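Local coordinates for protein C alpha-dehydrogenase (PDB 4YAG) that probably oxidises alcohol groups with NAD as a short-chain dehydrogenase/reductase of the lignin beta-aryl ether cleavage pathway, at residues A[17-22]-A[46-51]. Residues are numbered along the deposited sequence; the frame is centred on the assembly and turned at random.
Sequences IGFGIA and RQFFEE. With NAI (1,4-dihydronicotinamide adenine dinucleotide), chain C.
F19 drives the corner of its ring into F48: its CZ stands 3.4 Å above the plane of the F48 ring and over its centre, with CG and CD1 of F48 in the plane of the F19 ring, at its edge. This is a T-shaped (edge-to-face) pair, planes at 80° and centroids 4.8 Å apart. The neighbouring corner, F19 CE1, meets F49 CE2 at 3.6 Å, an oblique approach with the two side chains running alongside in opposing directions. F19 is thus the bump, and F48 and F49 make the hollow. F48 CD1 in turn sits over the centre of one face of the F49 ring, which closes the aromatic cluster. With CG anti to its backbone N (chi1 180°), F19 reaches from helix 16-27 across to helix 39-51, the axes of segments 17-22 and 46-51 coming to 12.6 Å at an angle of 23°. Deeper in, the small A22 offers its CB to F49 CZ at 4.4 Å, and both residues rest on L32 and L34 of strand 31-36, which follows helix 16-27 as the second strand of the first beta-alpha-beta unit. With an alanine in place of F48, F19 CZ would lose the face it points into and F49 the atoms covering one face, and the F19 ring would probably be held less firmly, with F49 still at one corner. At the N-terminal end of helix 16-27, in the Rossmann-fold cofactor site, I17 N donates to NADH O1N (2.8 Å), while I17 CD1 lies 3.4 Å from O4D of the nicotinamide ribose. Between the two segments everything is carbon against carbon: ring shape and apolar burial hold the contact, while the bond at I17 and the cation-pi contact of R52 with F48 lie outside this apolar interface.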
ATOM      1  N   ILE A  17      10.148 -18.875  -5.449  1.00 10.72           N
ATOM      2  CA  ILE A  17       9.215 -18.649  -6.548  1.00 10.46           C
ATOM      3  C   ILE A  17       9.895 -18.073  -7.787  1.00 11.74           C
ATOM      4  O   ILE A  17       9.675 -18.535  -8.913  1.00 12.67           O
ATOM      5  CB  ILE A  17       8.079 -17.736  -6.074  1.00 11.06           C
ATOM      6  CG1 ILE A  17       7.249 -18.469  -5.007  1.00 11.18           C
ATOM      7  CG2 ILE A  17       7.225 -17.271  -7.235  1.00 12.51           C
ATOM      8  CD1 ILE A  17       6.160 -17.604  -4.373  1.00 13.24           C
ATOM      9  N   GLY A  18      10.727 -17.058  -7.590  1.00 12.15           N
ATOM     10  CA  GLY A  18      11.401 -16.443  -8.717  1.00  9.98           C
ATOM     11  C   GLY A  18      12.232 -17.444  -9.482  1.00 11.67           C
ATOM     12  O   GLY A  18      12.304 -17.415 -10.705  1.00 12.78           O
ATOM     13  N   PHE A  19      12.905 -18.327  -8.761  1.00 11.68           N
ATOM     14  CA  PHE A  19      13.737 -19.318  -9.410  1.00 11.71           C
ATOM     15  C   PHE A  19      12.881 -20.368 -10.151  1.00 12.03           C
ATOM     16  O   PHE A  19      13.264 -20.878 -11.205  1.00 13.21           O
ATOM     17  CB  PHE A  19      14.667 -19.954  -8.372  1.00 13.12           C
ATOM     18  CG  PHE A  19      15.577 -21.011  -8.926  1.00 16.15           C
ATOM     19  CD1 PHE A  19      16.584 -20.678  -9.799  1.00 17.29           C
ATOM     20  CD2 PHE A  19      15.428 -22.333  -8.550  1.00 20.39           C
ATOM     21  CE1 PHE A  19      17.432 -21.671 -10.306  1.00 18.57           C
ATOM     22  CE2 PHE A  19      16.277 -23.311  -9.048  1.00 23.30           C
ATOM     23  CZ  PHE A  19      17.260 -22.965  -9.924  1.00 20.47           C
ATOM     24  N   GLY A  20      11.708 -20.677  -9.607  1.00 12.41           N
ATOM     25  CA  GLY A  20      10.766 -21.562 -10.277  1.00 12.46           C
ATOM     26  C   GLY A  20      10.268 -20.930 -11.572  1.00 12.34           C
ATOM     27  O   GLY A  20      10.171 -21.598 -12.606  1.00 12.77           O
ATOM     28  N   ILE A  21       9.944 -19.648 -11.515  1.00 11.38           N
ATOM     29  CA  ILE A  21       9.555 -18.887 -12.705  1.00 12.01           C
ATOM     30  C   ILE A  21      10.707 -18.872 -13.727  1.00 12.33           C
ATOM     31  O   ILE A  21      10.518 -19.118 -14.916  1.00 12.86           O
ATOM     32  CB  ILE A  21       9.125 -17.461 -12.336  1.00 12.66           C
ATOM     33  CG1 ILE A  21       7.829 -17.486 -11.512  1.00 14.27           C
ATOM     34  CG2 ILE A  21       8.944 -16.614 -13.576  1.00 11.69           C
ATOM     35  CD1 ILE A  21       7.438 -16.147 -10.906  1.00 13.14           C
ATOM     36  N   ALA A  22      11.922 -18.632 -13.244  1.00 11.40           N
ATOM     37  CA  ALA A  22      13.084 -18.614 -14.112  1.00 12.27           C
ATOM     38  C   ALA A  22      13.220 -19.923 -14.881  1.00 13.88           C
ATOM     39  O   ALA A  22      13.412 -19.929 -16.096  1.00 13.23           O
ATOM     40  CB  ALA A  22      14.327 -18.365 -13.304  1.00 13.08           C
ATOM     41  N   ARG A  46      23.477 -19.823 -10.687  1.00 19.32           N
ATOM     42  CA  ARG A  46      24.431 -19.898 -11.786  1.00 20.38           C
ATOM     43  C   ARG A  46      24.885 -21.335 -11.971  1.00 23.95           C
ATOM     44  O   ARG A  46      24.904 -21.873 -13.080  1.00 22.82           O
ATOM     45  CB  ARG A  46      25.636 -19.012 -11.472  1.00 27.69           C
ATOM     46  CG  ARG A  46      26.663 -18.889 -12.571  1.00 38.64           C
ATOM     47  CD  ARG A  46      27.735 -17.858 -12.179  1.00 45.15           C
ATOM     48  NE  ARG A  46      27.175 -16.512 -12.033  1.00 43.99           N
ATOM     49  CZ  ARG A  46      27.108 -15.826 -10.893  1.00 50.38           C
ATOM     50  NH1 ARG A  46      27.578 -16.315  -9.750  1.00 53.87           N
ATOM     51  NH2 ARG A  46      26.570 -14.618 -10.909  1.00 53.20           N
ATOM     52  N   GLN A  47      25.263 -21.963 -10.872  1.00 19.59           N
ATOM     53  CA  GLN A  47      25.746 -23.333 -10.921  1.00 19.32           C
ATOM     54  C   GLN A  47      24.655 -24.299 -11.418  1.00 19.16           C
ATOM     55  O   GLN A  47      24.935 -25.240 -12.178  1.00 20.47           O
ATOM     56  CB  GLN A  47      26.291 -23.763  -9.552  1.00 23.96           C
ATOM     57  CG  GLN A  47      26.721 -25.220  -9.538  1.00 34.96           C
ATOM     58  CD  GLN A  47      26.978 -25.753  -8.144  1.00 52.92           C
ATOM     59  OE1 GLN A  47      27.643 -25.111  -7.332  1.00 58.13           O
ATOM     60  NE2 GLN A  47      26.443 -26.936  -7.855  1.00 53.98           N
ATOM     61  N   PHE A  48      23.423 -24.074 -10.988  1.00 18.78           N
ATOM     62  CA  PHE A  48      22.282 -24.882 -11.417  1.00 17.98           C
ATOM     63  C   PHE A  48      22.118 -24.841 -12.927  1.00 20.17           C
ATOM     64  O   PHE A  48      21.980 -25.877 -13.573  1.00 20.83           O
ATOM     65  CB  PHE A  48      21.012 -24.378 -10.743  1.00 17.22           C
ATOM     66  CG  PHE A  48      19.775 -25.109 -11.153  1.00 17.50           C
ATOM     67  CD1 PHE A  48      19.073 -24.736 -12.289  1.00 19.71           C
ATOM     68  CD2 PHE A  48      19.295 -26.160 -10.391  1.00 22.04           C
ATOM     69  CE1 PHE A  48      17.925 -25.404 -12.661  1.00 20.01           C
ATOM     70  CE2 PHE A  48      18.138 -26.825 -10.752  1.00 24.29           C
ATOM     71  CZ  PHE A  48      17.460 -26.452 -11.893  1.00 19.66           C
ATOM     72  N   PHE A  49      22.145 -23.647 -13.499  1.00 20.62           N
ATOM     73  CA  PHE A  49      21.965 -23.521 -14.944  1.00 20.82           C
ATOM     74  C   PHE A  49      23.183 -23.977 -15.730  1.00 20.11           C
ATOM     75  O   PHE A  49      23.034 -24.470 -16.847  1.00 22.40           O
ATOM     76  CB  PHE A  49      21.543 -22.101 -15.311  1.00 20.14           C
ATOM     77  CG  PHE A  49      20.139 -21.794 -14.911  1.00 19.07           C
ATOM     78  CD1 PHE A  49      19.083 -22.484 -15.479  1.00 22.94           C
ATOM     79  CD2 PHE A  49      19.863 -20.851 -13.937  1.00 19.97           C
ATOM     80  CE1 PHE A  49      17.798 -22.237 -15.098  1.00 23.04           C
ATOM     81  CE2 PHE A  49      18.589 -20.605 -13.562  1.00 18.67           C
ATOM     82  CZ  PHE A  49      17.550 -21.287 -14.143  1.00 22.39           C
ATOM     83  N   GLU A  50      24.378 -23.847 -15.164  1.00 20.09           N
ATOM     84  CA  GLU A  50      25.583 -24.368 -15.808  1.00 22.27           C
ATOM     85  C   GLU A  50      25.545 -25.887 -15.870  1.00 22.11           C
ATOM     86  O   GLU A  50      25.939 -26.496 -16.873  1.00 24.66           O
ATOM     87  CB  GLU A  50      26.835 -23.910 -15.055  1.00 24.07           C
ATOM     88  CG  GLU A  50      27.110 -22.422 -15.191  1.00 39.11           C
ATOM     89  CD  GLU A  50      28.268 -21.944 -14.324  1.00 49.33           C
ATOM     90  OE1 GLU A  50      28.938 -22.786 -13.687  1.00 56.92           O
ATOM     91  OE2 GLU A  50      28.507 -20.716 -14.285  1.00 47.71           O
ATOM     92  N   GLU A  51      25.068 -26.501 -14.794  1.00 25.39           N
ATOM     93  CA  GLU A  51      24.940 -27.957 -14.753  1.00 30.61           C
ATOM     94  C   GLU A  51      23.955 -28.448 -15.816  1.00 27.32           C
ATOM     95  O   GLU A  51      24.034 -29.602 -16.257  1.00 33.35           O
ATOM     96  CB  GLU A  51      24.493 -28.423 -13.364  1.00 33.47           C
ATOM     97  CG  GLU A  51      25.624 -28.491 -12.352  1.00 40.03           C
ATOM     98  CD  GLU A  51      25.138 -28.694 -10.920  1.00 47.13           C
ATOM     99  OE1 GLU A  51      23.926 -28.510 -10.653  1.00 56.05           O
ATOM    100  OE2 GLU A  51      25.980 -29.027 -10.057  1.00 53.14           O
TER
HETATM  101  PA  NAI C 500      12.817 -16.528  -1.324  1.00 12.26           P
HETATM  102  O1A NAI C 500      13.491 -15.835  -0.173  1.00 13.07           O
HETATM  103  O2A NAI C 500      13.150 -17.992  -1.534  1.00 12.85           O
HETATM  104  O5B NAI C 500      13.098 -15.755  -2.664  1.00 12.03           O
HETATM  105  C5B NAI C 500      13.151 -14.358  -2.659  1.00 11.14           C
HETATM  106  C4B NAI C 500      14.455 -13.926  -3.201  1.00 10.90           C
HETATM  107  O4B NAI C 500      14.346 -12.467  -3.275  1.00 10.80           O
HETATM  108  C3B NAI C 500      15.640 -14.262  -2.409  1.00 10.83           C
HETATM  109  O3B NAI C 500      16.657 -14.915  -3.196  1.00 13.10           O
HETATM  110  C2B NAI C 500      16.083 -12.999  -1.853  1.00 11.93           C
HETATM  111  O2B NAI C 500      17.496 -12.929  -1.616  1.00 14.03           O
HETATM  112  C1B NAI C 500      15.604 -11.984  -2.792  1.00 10.04           C
HETATM  113  N9A NAI C 500      15.460 -10.675  -2.212  1.00 10.64           N
HETATM  114  C8A NAI C 500      14.952 -10.336  -0.975  1.00 12.31           C
HETATM  115  N7A NAI C 500      15.039  -9.012  -0.786  1.00 12.13           N
HETATM  116  C5A NAI C 500      15.594  -8.444  -1.903  1.00 10.98           C
HETATM  117  C6A NAI C 500      15.937  -7.152  -2.307  1.00 10.46           C
HETATM  118  N6A NAI C 500      15.770  -6.079  -1.420  1.00 10.89           N
HETATM  119  N1A NAI C 500      16.488  -6.944  -3.530  1.00  9.69           N
HETATM  120  C2A NAI C 500      16.709  -7.988  -4.364  1.00 10.71           C
HETATM  121  N3A NAI C 500      16.402  -9.249  -4.025  1.00  9.74           N
HETATM  122  C4A NAI C 500      15.858  -9.504  -2.814  1.00 10.25           C
HETATM  123  O3  NAI C 500      11.273 -16.380  -0.997  1.00 11.66           O
HETATM  124  PN  NAI C 500       9.971 -16.511  -1.938  1.00 11.74           P
HETATM  125  O1N NAI C 500      10.263 -17.214  -3.257  1.00 11.47           O
HETATM  126  O2N NAI C 500       8.951 -17.215  -1.077  1.00 13.42           O
HETATM  127  O5D NAI C 500       9.555 -14.980  -2.200  1.00 10.97           O
HETATM  128  C5D NAI C 500       9.162 -14.509  -3.491  1.00  9.61           C
HETATM  129  C4D NAI C 500       7.939 -13.675  -3.369  1.00 11.22           C
HETATM  130  O4D NAI C 500       6.802 -14.566  -3.069  1.00 11.28           O
HETATM  131  C3D NAI C 500       7.981 -12.678  -2.295  1.00 10.66           C
HETATM  132  O3D NAI C 500       7.493 -11.419  -2.802  1.00 11.52           O
HETATM  133  C2D NAI C 500       7.097 -13.189  -1.250  1.00 11.62           C
HETATM  134  O2D NAI C 500       6.546 -12.122  -0.469  1.00 12.45           O
HETATM  135  C1D NAI C 500       6.061 -13.893  -1.982  1.00  9.62           C
HETATM  136  N1N NAI C 500       5.282 -14.888  -1.345  1.00 11.56           N
HETATM  137  C2N NAI C 500       5.783 -16.098  -0.926  1.00 11.72           C
HETATM  138  C3N NAI C 500       4.938 -17.025  -0.340  1.00 13.40           C
HETATM  139  C7N NAI C 500       5.455 -18.345   0.121  1.00 14.73           C
HETATM  140  O7N NAI C 500       4.750 -19.138   0.781  1.00 15.48           O
HETATM  141  N7N NAI C 500       6.799 -18.723  -0.308  1.00 14.12           N
HETATM  142  C4N NAI C 500       3.587 -16.771  -0.170  1.00 15.07           C
HETATM  143  C5N NAI C 500       3.088 -15.573  -0.647  1.00 14.07           C
HETATM  144  C6N NAI C 500       3.921 -14.656  -1.234  1.00 13.89           C